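Long-range contacts in aldehyde dehydrogenase A (Escherichia coli, PDB 2HG2), which catalyses the irreversible NAD(+)-dependent oxidation of L-lactaldehyde to L-lactate, also oxidises glycolaldehyde to glycolate, and works as a homotetramer: residues I175-F180 with F202-G207; V222-M227 with I245-L250. All coordinates share one frame; numbering follows the deposited sequence.

Contact 1. Residues I175-F180 with F202-G207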
ATOM      1  N   ILE A 175     -23.891 -20.360  -4.778  1.00 15.89           N
ATOM      2  CA  ILE A 175     -22.983 -21.453  -4.463  1.00 17.84           C
ATOM      3  C   ILE A 175     -23.536 -22.848  -4.763  1.00 19.45           C
ATOM      4  O   ILE A 175     -24.732 -23.119  -4.565  1.00 18.90           O
ATOM      5  CB  ILE A 175     -22.592 -21.378  -2.974  1.00 21.16           C
ATOM      6  CG1 ILE A 175     -21.594 -20.234  -2.775  1.00 25.02           C
ATOM      7  CG2 ILE A 175     -22.036 -22.716  -2.492  1.00 22.11           C
ATOM      8  CD1 ILE A 175     -21.428 -19.811  -1.341  1.00 30.35           C
ATOM      9  N   LYS A 176     -22.668 -23.720  -5.268  1.00 19.05           N
ATOM     10  CA  LYS A 176     -23.046 -25.105  -5.526  1.00 18.85           C
ATOM     11  C   LYS A 176     -22.109 -25.982  -4.705  1.00 19.30           C
ATOM     12  O   LYS A 176     -20.909 -26.043  -4.967  1.00 16.47           O
ATOM     13  CB  LYS A 176     -22.903 -25.507  -6.993  1.00 21.00           C
ATOM     14  CG  LYS A 176     -23.348 -26.966  -7.213  1.00 24.30           C
ATOM     15  CD  LYS A 176     -23.018 -27.509  -8.592  1.00 25.53           C
ATOM     16  CE  LYS A 176     -21.656 -28.174  -8.629  1.00 28.17           C
ATOM     17  NZ  LYS A 176     -21.598 -29.386  -7.755  1.00 29.04           N
ATOM     18  N   PRO A 177     -22.649 -26.666  -3.689  1.00 19.22           N
ATOM     19  CA  PRO A 177     -21.818 -27.535  -2.853  1.00 19.39           C
ATOM     20  C   PRO A 177     -21.470 -28.765  -3.666  1.00 19.53           C
ATOM     21  O   PRO A 177     -22.071 -29.007  -4.713  1.00 16.74           O
ATOM     22  CB  PRO A 177     -22.740 -27.919  -1.689  1.00 20.30           C
ATOM     23  CG  PRO A 177     -24.000 -27.080  -1.877  1.00 22.53           C
ATOM     24  CD  PRO A 177     -24.072 -26.774  -3.333  1.00 18.55           C
ATOM     25  N   SER A 178     -20.495 -29.536  -3.198  1.00 20.73           N
ATOM     26  CA  SER A 178     -20.152 -30.775  -3.882  1.00 21.57           C
ATOM     27  C   SER A 178     -21.352 -31.676  -3.623  1.00 22.44           C
ATOM     28  O   SER A 178     -21.942 -31.623  -2.540  1.00 21.67           O
ATOM     29  CB  SER A 178     -18.916 -31.417  -3.262  1.00 22.12           C
ATOM     30  OG  SER A 178     -18.802 -32.764  -3.683  1.00 20.79           O
ATOM     31  N   GLU A 179     -21.719 -32.491  -4.605  1.00 22.73           N
ATOM     32  CA  GLU A 179     -22.850 -33.390  -4.443  1.00 25.58           C
ATOM     33  C   GLU A 179     -22.588 -34.427  -3.347  1.00 25.11           C
ATOM     34  O   GLU A 179     -23.520 -35.064  -2.867  1.00 26.41           O
ATOM     35  CB  GLU A 179     -23.155 -34.094  -5.766  1.00 26.91           C
ATOM     36  CG  GLU A 179     -22.031 -34.996  -6.249  1.00 32.10           C
ATOM     37  CD  GLU A 179     -22.227 -35.453  -7.680  1.00 35.60           C
ATOM     38  OE1 GLU A 179     -22.193 -34.590  -8.587  1.00 37.10           O
ATOM     39  OE2 GLU A 179     -22.418 -36.672  -7.899  1.00 38.53           O
ATOM     40  N   PHE A 180     -21.326 -34.592  -2.953  1.00 24.15           N
ATOM     41  CA  PHE A 180     -20.976 -35.555  -1.908  1.00 24.32           C
ATOM     42  C   PHE A 180     -21.135 -34.976  -0.511  1.00 24.76           C
ATOM     43  O   PHE A 180     -21.295 -35.725   0.454  1.00 24.80           O
ATOM     44  CB  PHE A 180     -19.523 -36.028  -2.046  1.00 24.25           C
ATOM     45  CG  PHE A 180     -19.200 -36.628  -3.377  1.00 26.69           C
ATOM     46  CD1 PHE A 180     -19.924 -37.713  -3.860  1.00 27.65           C
ATOM     47  CD2 PHE A 180     -18.177 -36.104  -4.155  1.00 25.93           C
ATOM     48  CE1 PHE A 180     -19.631 -38.267  -5.108  1.00 29.44           C
ATOM     49  CE2 PHE A 180     -17.876 -36.648  -5.402  1.00 28.22           C
ATOM     50  CZ  PHE A 180     -18.607 -37.733  -5.880  1.00 28.38           C
ATOM     51  N   PHE A 202     -27.324 -14.324  -1.132  1.00 17.60           N
ATOM     52  CA  PHE A 202     -26.707 -15.642  -0.993  1.00 17.81           C
ATOM     53  C   PHE A 202     -27.693 -16.687  -1.506  1.00 18.66           C
ATOM     54  O   PHE A 202     -28.823 -16.767  -1.026  1.00 18.39           O
ATOM     55  CB  PHE A 202     -26.376 -15.965   0.464  1.00 16.95           C
ATOM     56  CG  PHE A 202     -25.858 -17.370   0.670  1.00 16.91           C
ATOM     57  CD1 PHE A 202     -24.504 -17.653   0.546  1.00 17.93           C
ATOM     58  CD2 PHE A 202     -26.733 -18.412   0.966  1.00 17.71           C
ATOM     59  CE1 PHE A 202     -24.023 -18.959   0.722  1.00 19.81           C
ATOM     60  CE2 PHE A 202     -26.267 -19.720   1.141  1.00 17.07           C
ATOM     61  CZ  PHE A 202     -24.910 -19.996   1.019  1.00 17.57           C
ATOM     62  N   ASN A 203     -27.251 -17.492  -2.466  1.00 17.04           N
ATOM     63  CA  ASN A 203     -28.084 -18.529  -3.057  1.00 17.05           C
ATOM     64  C   ASN A 203     -27.342 -19.863  -3.055  1.00 17.95           C
ATOM     65  O   ASN A 203     -26.121 -19.908  -3.223  1.00 18.96           O
ATOM     66  CB  ASN A 203     -28.433 -18.150  -4.500  1.00 15.52           C
ATOM     67  CG  ASN A 203     -29.126 -16.806  -4.599  1.00 19.09           C
ATOM     68  OD1 ASN A 203     -30.351 -16.712  -4.496  1.00 19.72           O
ATOM     69  ND2 ASN A 203     -28.341 -15.752  -4.787  1.00 18.27           N
ATOM     70  N   LEU A 204     -28.087 -20.950  -2.888  1.00 18.91           N
ATOM     71  CA  LEU A 204     -27.505 -22.291  -2.868  1.00 18.73           C
ATOM     72  C   LEU A 204     -28.236 -23.188  -3.866  1.00 19.52           C
ATOM     73  O   LEU A 204     -29.425 -23.461  -3.696  1.00 19.43           O
ATOM     74  CB  LEU A 204     -27.628 -22.895  -1.464  1.00 20.21           C
ATOM     75  CG  LEU A 204     -26.980 -24.264  -1.203  1.00 22.57           C
ATOM     76  CD1 LEU A 204     -25.463 -24.123  -1.243  1.00 22.46           C
ATOM     77  CD2 LEU A 204     -27.404 -24.790   0.161  1.00 20.57           C
ATOM     78  N   VAL A 205     -27.539 -23.632  -4.909  1.00 19.29           N
ATOM     79  CA  VAL A 205     -28.148 -24.521  -5.894  1.00 20.39           C
ATOM     80  C   VAL A 205     -27.470 -25.889  -5.783  1.00 21.66           C
ATOM     81  O   VAL A 205     -26.262 -25.969  -5.568  1.00 20.29           O
ATOM     82  CB  VAL A 205     -28.016 -23.972  -7.334  1.00 19.84           C
ATOM     83  CG1 VAL A 205     -28.790 -22.668  -7.455  1.00 21.21           C
ATOM     84  CG2 VAL A 205     -26.554 -23.766  -7.695  1.00 20.59           C
ATOM     85  N   LEU A 206     -28.258 -26.953  -5.920  1.00 21.82           N
ATOM     86  CA  LEU A 206     -27.753 -28.316  -5.782  1.00 23.37           C
ATOM     87  C   LEU A 206     -27.802 -29.125  -7.067  1.00 24.45           C
ATOM     88  O   LEU A 206     -28.759 -29.026  -7.832  1.00 25.66           O
ATOM     89  CB  LEU A 206     -28.555 -29.041  -4.699  1.00 21.96           C
ATOM     90  CG  LEU A 206     -28.610 -28.336  -3.346  1.00 21.60           C
ATOM     91  CD1 LEU A 206     -29.668 -28.988  -2.470  1.00 20.67           C
ATOM     92  CD2 LEU A 206     -27.243 -28.390  -2.693  1.00 19.63           C
ATOM     93  N   GLY A 207     -26.776 -29.939  -7.287  1.00 25.25           N
ATOM     94  CA  GLY A 207     -26.731 -30.756  -8.488  1.00 27.59           C
ATOM     95  C   GLY A 207     -25.333 -31.236  -8.822  1.00 30.51           C
ATOM     96  O   GLY A 207     -24.430 -31.192  -7.986  1.00 30.90           O
TER
HETATM   97  O   HOH W   1     -24.671 -30.270  -5.257  1.00 19.15           O
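I175 is clasped to the neighbouring strand by both of its backbone polar atoms: its N donates to N203 O at 2.8 Å, almost straight at 173°, and its O accepts from V205 N at 2.9 Å. The bridge with L204 is thus parallel, and the chains run side by side until P177. On their shared face I175 CD1 reaches the F202 ring at CE1 (3.4 Å), and its CG2 meets L204 CD1. With CG anti to the backbone N (chi1 -175°), L204 sends CD1 tightly against P177 CG, 3.4 Å away. L206 CD2 comes to the same carbon from a direction about at right angles, and the compact, puckered ring fits in the corner the two leucines make.

The K176 chain bends at chi3 and chi4, which turns NZ back to P177 O at 3.1 Å and to a weak, longer bond with G207 O. A water donates to P177 O and accepts from G207 N, bridging the two loops where they no longer pair directly. As G207 is turned, a CB would press on the carbonyl O of L206, so glycine suits the place. K176, P177, S178 and E179 bind NAD(+), so this carboxy-terminal edge belongs to the cofactor site. Helix 183-195 covers P177, L204 and F202, while helix 209-218 packs on K176 and V205, and strand 134-149 flanks 172-176.

Contact 2. Residues V222-M227 with I245-L250; sequences VAMVSM and ITKVCL
K247 O is gripped from one strand by two donors of unequal strength: V225 N makes a hydrogen bond of 3.0 Å, and M224 CA adds a CH···O contact at 3.3 Å. The ladder continues in parallel register, with C249 N giving its hydrogen to V225 O and M227 N to C249 O, the latter 2.9 Å long. At the N-terminal end of the pair it frays, since K247 N reaches A223 O only weakly.

On the face of M224, S226, K247 and C249, the lysine runs extended from CG anti to its backbone N (chi1 -178°), laying its methylenes beside the thioether, CD 3.6 Å from M224 SD. A long, flexible methionine suits such an aliphatic stem, while K247 NZ goes on to bond E468 O. Farther along, S226 OG lies 3.8 Å from C249 CB and is hydrogen-bonded to K162 NZ, and the small cysteine fits beside it.

The other face is apolar. V225 and V248 stand side by side, their CG1 methyls 3.6 Å apart, and L250 CD2 meets M227 CB. Helix 231-242 packs on M227 and V248 here, completing the beta-alpha-beta crossover. T246 CG2 fills the corner near V222 and A223. The chemistry is therefore divided: one face is a greasy seat for the crossover helix, whereas on the other, lysine and serine carry their polar ends to partners outside the strand pair.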
ATOM      1  N   VAL A 222     -22.611 -13.875 -14.943  1.00 16.30           N
ATOM      2  CA  VAL A 222     -21.629 -14.132 -13.899  1.00 17.06           C
ATOM      3  C   VAL A 222     -20.354 -13.335 -14.188  1.00 17.19           C
ATOM      4  O   VAL A 222     -19.787 -13.424 -15.276  1.00 18.95           O
ATOM      5  CB  VAL A 222     -21.310 -15.655 -13.802  1.00 16.29           C
ATOM      6  CG1 VAL A 222     -20.160 -15.898 -12.822  1.00 13.47           C
ATOM      7  CG2 VAL A 222     -22.559 -16.413 -13.351  1.00 11.87           C
ATOM      8  N   ALA A 223     -19.924 -12.531 -13.224  1.00 16.62           N
ATOM      9  CA  ALA A 223     -18.727 -11.719 -13.394  1.00 16.04           C
ATOM     10  C   ALA A 223     -17.489 -12.558 -13.076  1.00 18.54           C
ATOM     11  O   ALA A 223     -16.409 -12.343 -13.640  1.00 17.95           O
ATOM     12  CB  ALA A 223     -18.792 -10.500 -12.492  1.00 12.08           C
ATOM     13  N   MET A 224     -17.646 -13.517 -12.169  1.00 17.37           N
ATOM     14  CA  MET A 224     -16.535 -14.384 -11.810  1.00 16.46           C
ATOM     15  C   MET A 224     -16.983 -15.704 -11.216  1.00 16.73           C
ATOM     16  O   MET A 224     -17.911 -15.756 -10.403  1.00 14.50           O
ATOM     17  CB  MET A 224     -15.588 -13.701 -10.815  1.00 14.66           C
ATOM     18  CG  MET A 224     -14.420 -14.610 -10.382  1.00 15.15           C
ATOM     19  SD  MET A 224     -13.154 -13.823  -9.341  1.00 21.68           S
ATOM     20  CE  MET A 224     -13.958 -13.869  -7.725  1.00 19.24           C
ATOM     21  N   VAL A 225     -16.319 -16.774 -11.633  1.00 15.87           N
ATOM     22  CA  VAL A 225     -16.620 -18.085 -11.101  1.00 17.75           C
ATOM     23  C   VAL A 225     -15.408 -18.514 -10.295  1.00 18.58           C
ATOM     24  O   VAL A 225     -14.276 -18.430 -10.763  1.00 18.31           O
ATOM     25  CB  VAL A 225     -16.901 -19.130 -12.205  1.00 18.30           C
ATOM     26  CG1 VAL A 225     -15.736 -19.200 -13.190  1.00 18.21           C
ATOM     27  CG2 VAL A 225     -17.138 -20.485 -11.562  1.00 15.30           C
ATOM     28  N   SER A 226     -15.657 -18.941  -9.065  1.00 18.44           N
ATOM     29  CA  SER A 226     -14.600 -19.378  -8.182  1.00 20.41           C
ATOM     30  C   SER A 226     -14.845 -20.845  -7.904  1.00 22.30           C
ATOM     31  O   SER A 226     -15.952 -21.238  -7.528  1.00 22.59           O
ATOM     32  CB  SER A 226     -14.641 -18.570  -6.881  1.00 21.74           C
ATOM     33  OG  SER A 226     -13.594 -18.955  -6.004  1.00 26.63           O
ATOM     34  N   MET A 227     -13.817 -21.661  -8.094  1.00 22.18           N
ATOM     35  CA  MET A 227     -13.964 -23.086  -7.857  1.00 23.63           C
ATOM     36  C   MET A 227     -12.714 -23.746  -7.295  1.00 23.61           C
ATOM     37  O   MET A 227     -11.585 -23.387  -7.633  1.00 23.28           O
ATOM     38  CB  MET A 227     -14.390 -23.791  -9.153  1.00 24.32           C
ATOM     39  CG  MET A 227     -14.334 -25.307  -9.090  1.00 25.71           C
ATOM     40  SD  MET A 227     -12.691 -25.947  -9.483  1.00 31.59           S
ATOM     41  CE  MET A 227     -13.082 -27.522 -10.178  1.00 28.18           C
ATOM     42  N   ILE A 245     -15.721 -14.634 -21.581  1.00 22.07           N
ATOM     43  CA  ILE A 245     -14.604 -13.904 -20.991  1.00 20.65           C
ATOM     44  C   ILE A 245     -14.882 -13.697 -19.502  1.00 20.35           C
ATOM     45  O   ILE A 245     -14.630 -12.630 -18.941  1.00 19.45           O
ATOM     46  CB  ILE A 245     -14.394 -12.519 -21.659  1.00 18.89           C
ATOM     47  CG1 ILE A 245     -14.524 -12.631 -23.180  1.00 19.29           C
ATOM     48  CG2 ILE A 245     -13.000 -11.998 -21.320  1.00 18.51           C
ATOM     49  CD1 ILE A 245     -13.518 -13.594 -23.817  1.00 21.33           C
ATOM     50  N   THR A 246     -15.422 -14.733 -18.871  1.00 21.50           N
ATOM     51  CA  THR A 246     -15.729 -14.686 -17.451  1.00 21.25           C
ATOM     52  C   THR A 246     -14.446 -14.893 -16.648  1.00 20.75           C
ATOM     53  O   THR A 246     -13.634 -15.763 -16.960  1.00 21.22           O
ATOM     54  CB  THR A 246     -16.753 -15.775 -17.083  1.00 23.34           C
ATOM     55  OG1 THR A 246     -17.949 -15.574 -17.851  1.00 27.22           O
ATOM     56  CG2 THR A 246     -17.093 -15.714 -15.601  1.00 22.53           C
ATOM     57  N   LYS A 247     -14.259 -14.080 -15.619  1.00 20.36           N
ATOM     58  CA  LYS A 247     -13.069 -14.183 -14.784  1.00 21.25           C
ATOM     59  C   LYS A 247     -13.127 -15.470 -13.956  1.00 20.04           C
ATOM     60  O   LYS A 247     -14.209 -15.911 -13.562  1.00 18.97           O
ATOM     61  CB  LYS A 247     -12.982 -12.957 -13.854  1.00 23.01           C
ATOM     62  CG  LYS A 247     -11.754 -12.941 -12.958  1.00 28.16           C
ATOM     63  CD  LYS A 247     -11.770 -11.796 -11.934  1.00 29.37           C
ATOM     64  CE  LYS A 247     -10.484 -11.831 -11.097  1.00 30.91           C
ATOM     65  NZ  LYS A 247     -10.416 -10.831  -9.987  1.00 31.32           N
ATOM     66  N   VAL A 248     -11.974 -16.088 -13.714  1.00 16.56           N
ATOM     67  CA  VAL A 248     -11.954 -17.295 -12.899  1.00 18.06           C
ATOM     68  C   VAL A 248     -10.992 -17.199 -11.722  1.00 19.42           C
ATOM     69  O   VAL A 248      -9.998 -16.468 -11.752  1.00 19.25           O
ATOM     70  CB  VAL A 248     -11.572 -18.565 -13.705  1.00 18.68           C
ATOM     71  CG1 VAL A 248     -12.530 -18.754 -14.869  1.00 17.42           C
ATOM     72  CG2 VAL A 248     -10.124 -18.473 -14.177  1.00 17.45           C
ATOM     73  N   CYS A 249     -11.316 -17.949 -10.680  1.00 19.67           N
ATOM     74  CA  CYS A 249     -10.506 -18.024  -9.475  1.00 20.85           C
ATOM     75  C   CYS A 249     -10.503 -19.524  -9.182  1.00 20.60           C
ATOM     76  O   CYS A 249     -11.513 -20.092  -8.762  1.00 21.54           O
ATOM     77  CB  CYS A 249     -11.169 -17.244  -8.343  1.00 21.96           C
ATOM     78  SG  CYS A 249     -10.184 -17.148  -6.838  1.00 30.30           S
ATOM     79  N   LEU A 250      -9.370 -20.164  -9.430  1.00 19.50           N
ATOM     80  CA  LEU A 250      -9.259 -21.602  -9.250  1.00 18.58           C
ATOM     81  C   LEU A 250      -8.162 -22.026  -8.276  1.00 19.32           C
ATOM     82  O   LEU A 250      -7.084 -21.445  -8.240  1.00 17.18           O
ATOM     83  CB  LEU A 250      -9.013 -22.252 -10.617  1.00 16.30           C
ATOM     84  CG  LEU A 250      -9.948 -21.796 -11.750  1.00 17.24           C
ATOM     85  CD1 LEU A 250      -9.460 -22.329 -13.095  1.00 15.07           C
ATOM     86  CD2 LEU A 250     -11.366 -22.273 -11.457  1.00 13.89           C
TER

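How the contacts relate
Both contacts are parallel strand pairs of one mixed sheet and lie either side of strand 134-149, which pairs with 172-176 in contact 1 and with 222-228 in contact 2. Their centres are about 16 Å apart and their nearest atoms about 7 Å, so they do not touch. They come in series along the chain: contact 1 pairs the two strands of the unit 172-176, 183-195, 202-204; then, after helix 209-218, contact 2 does the same for the unit 222-228, 231-242, 247-251. This is the Rossmann-like arrangement of the aldehyde dehydrogenase NAD(+) domain. Contact 1 contributes cofactor residues directly; contact 2 leads to S230, which binds NAD(+), and to E251, which binds lactate.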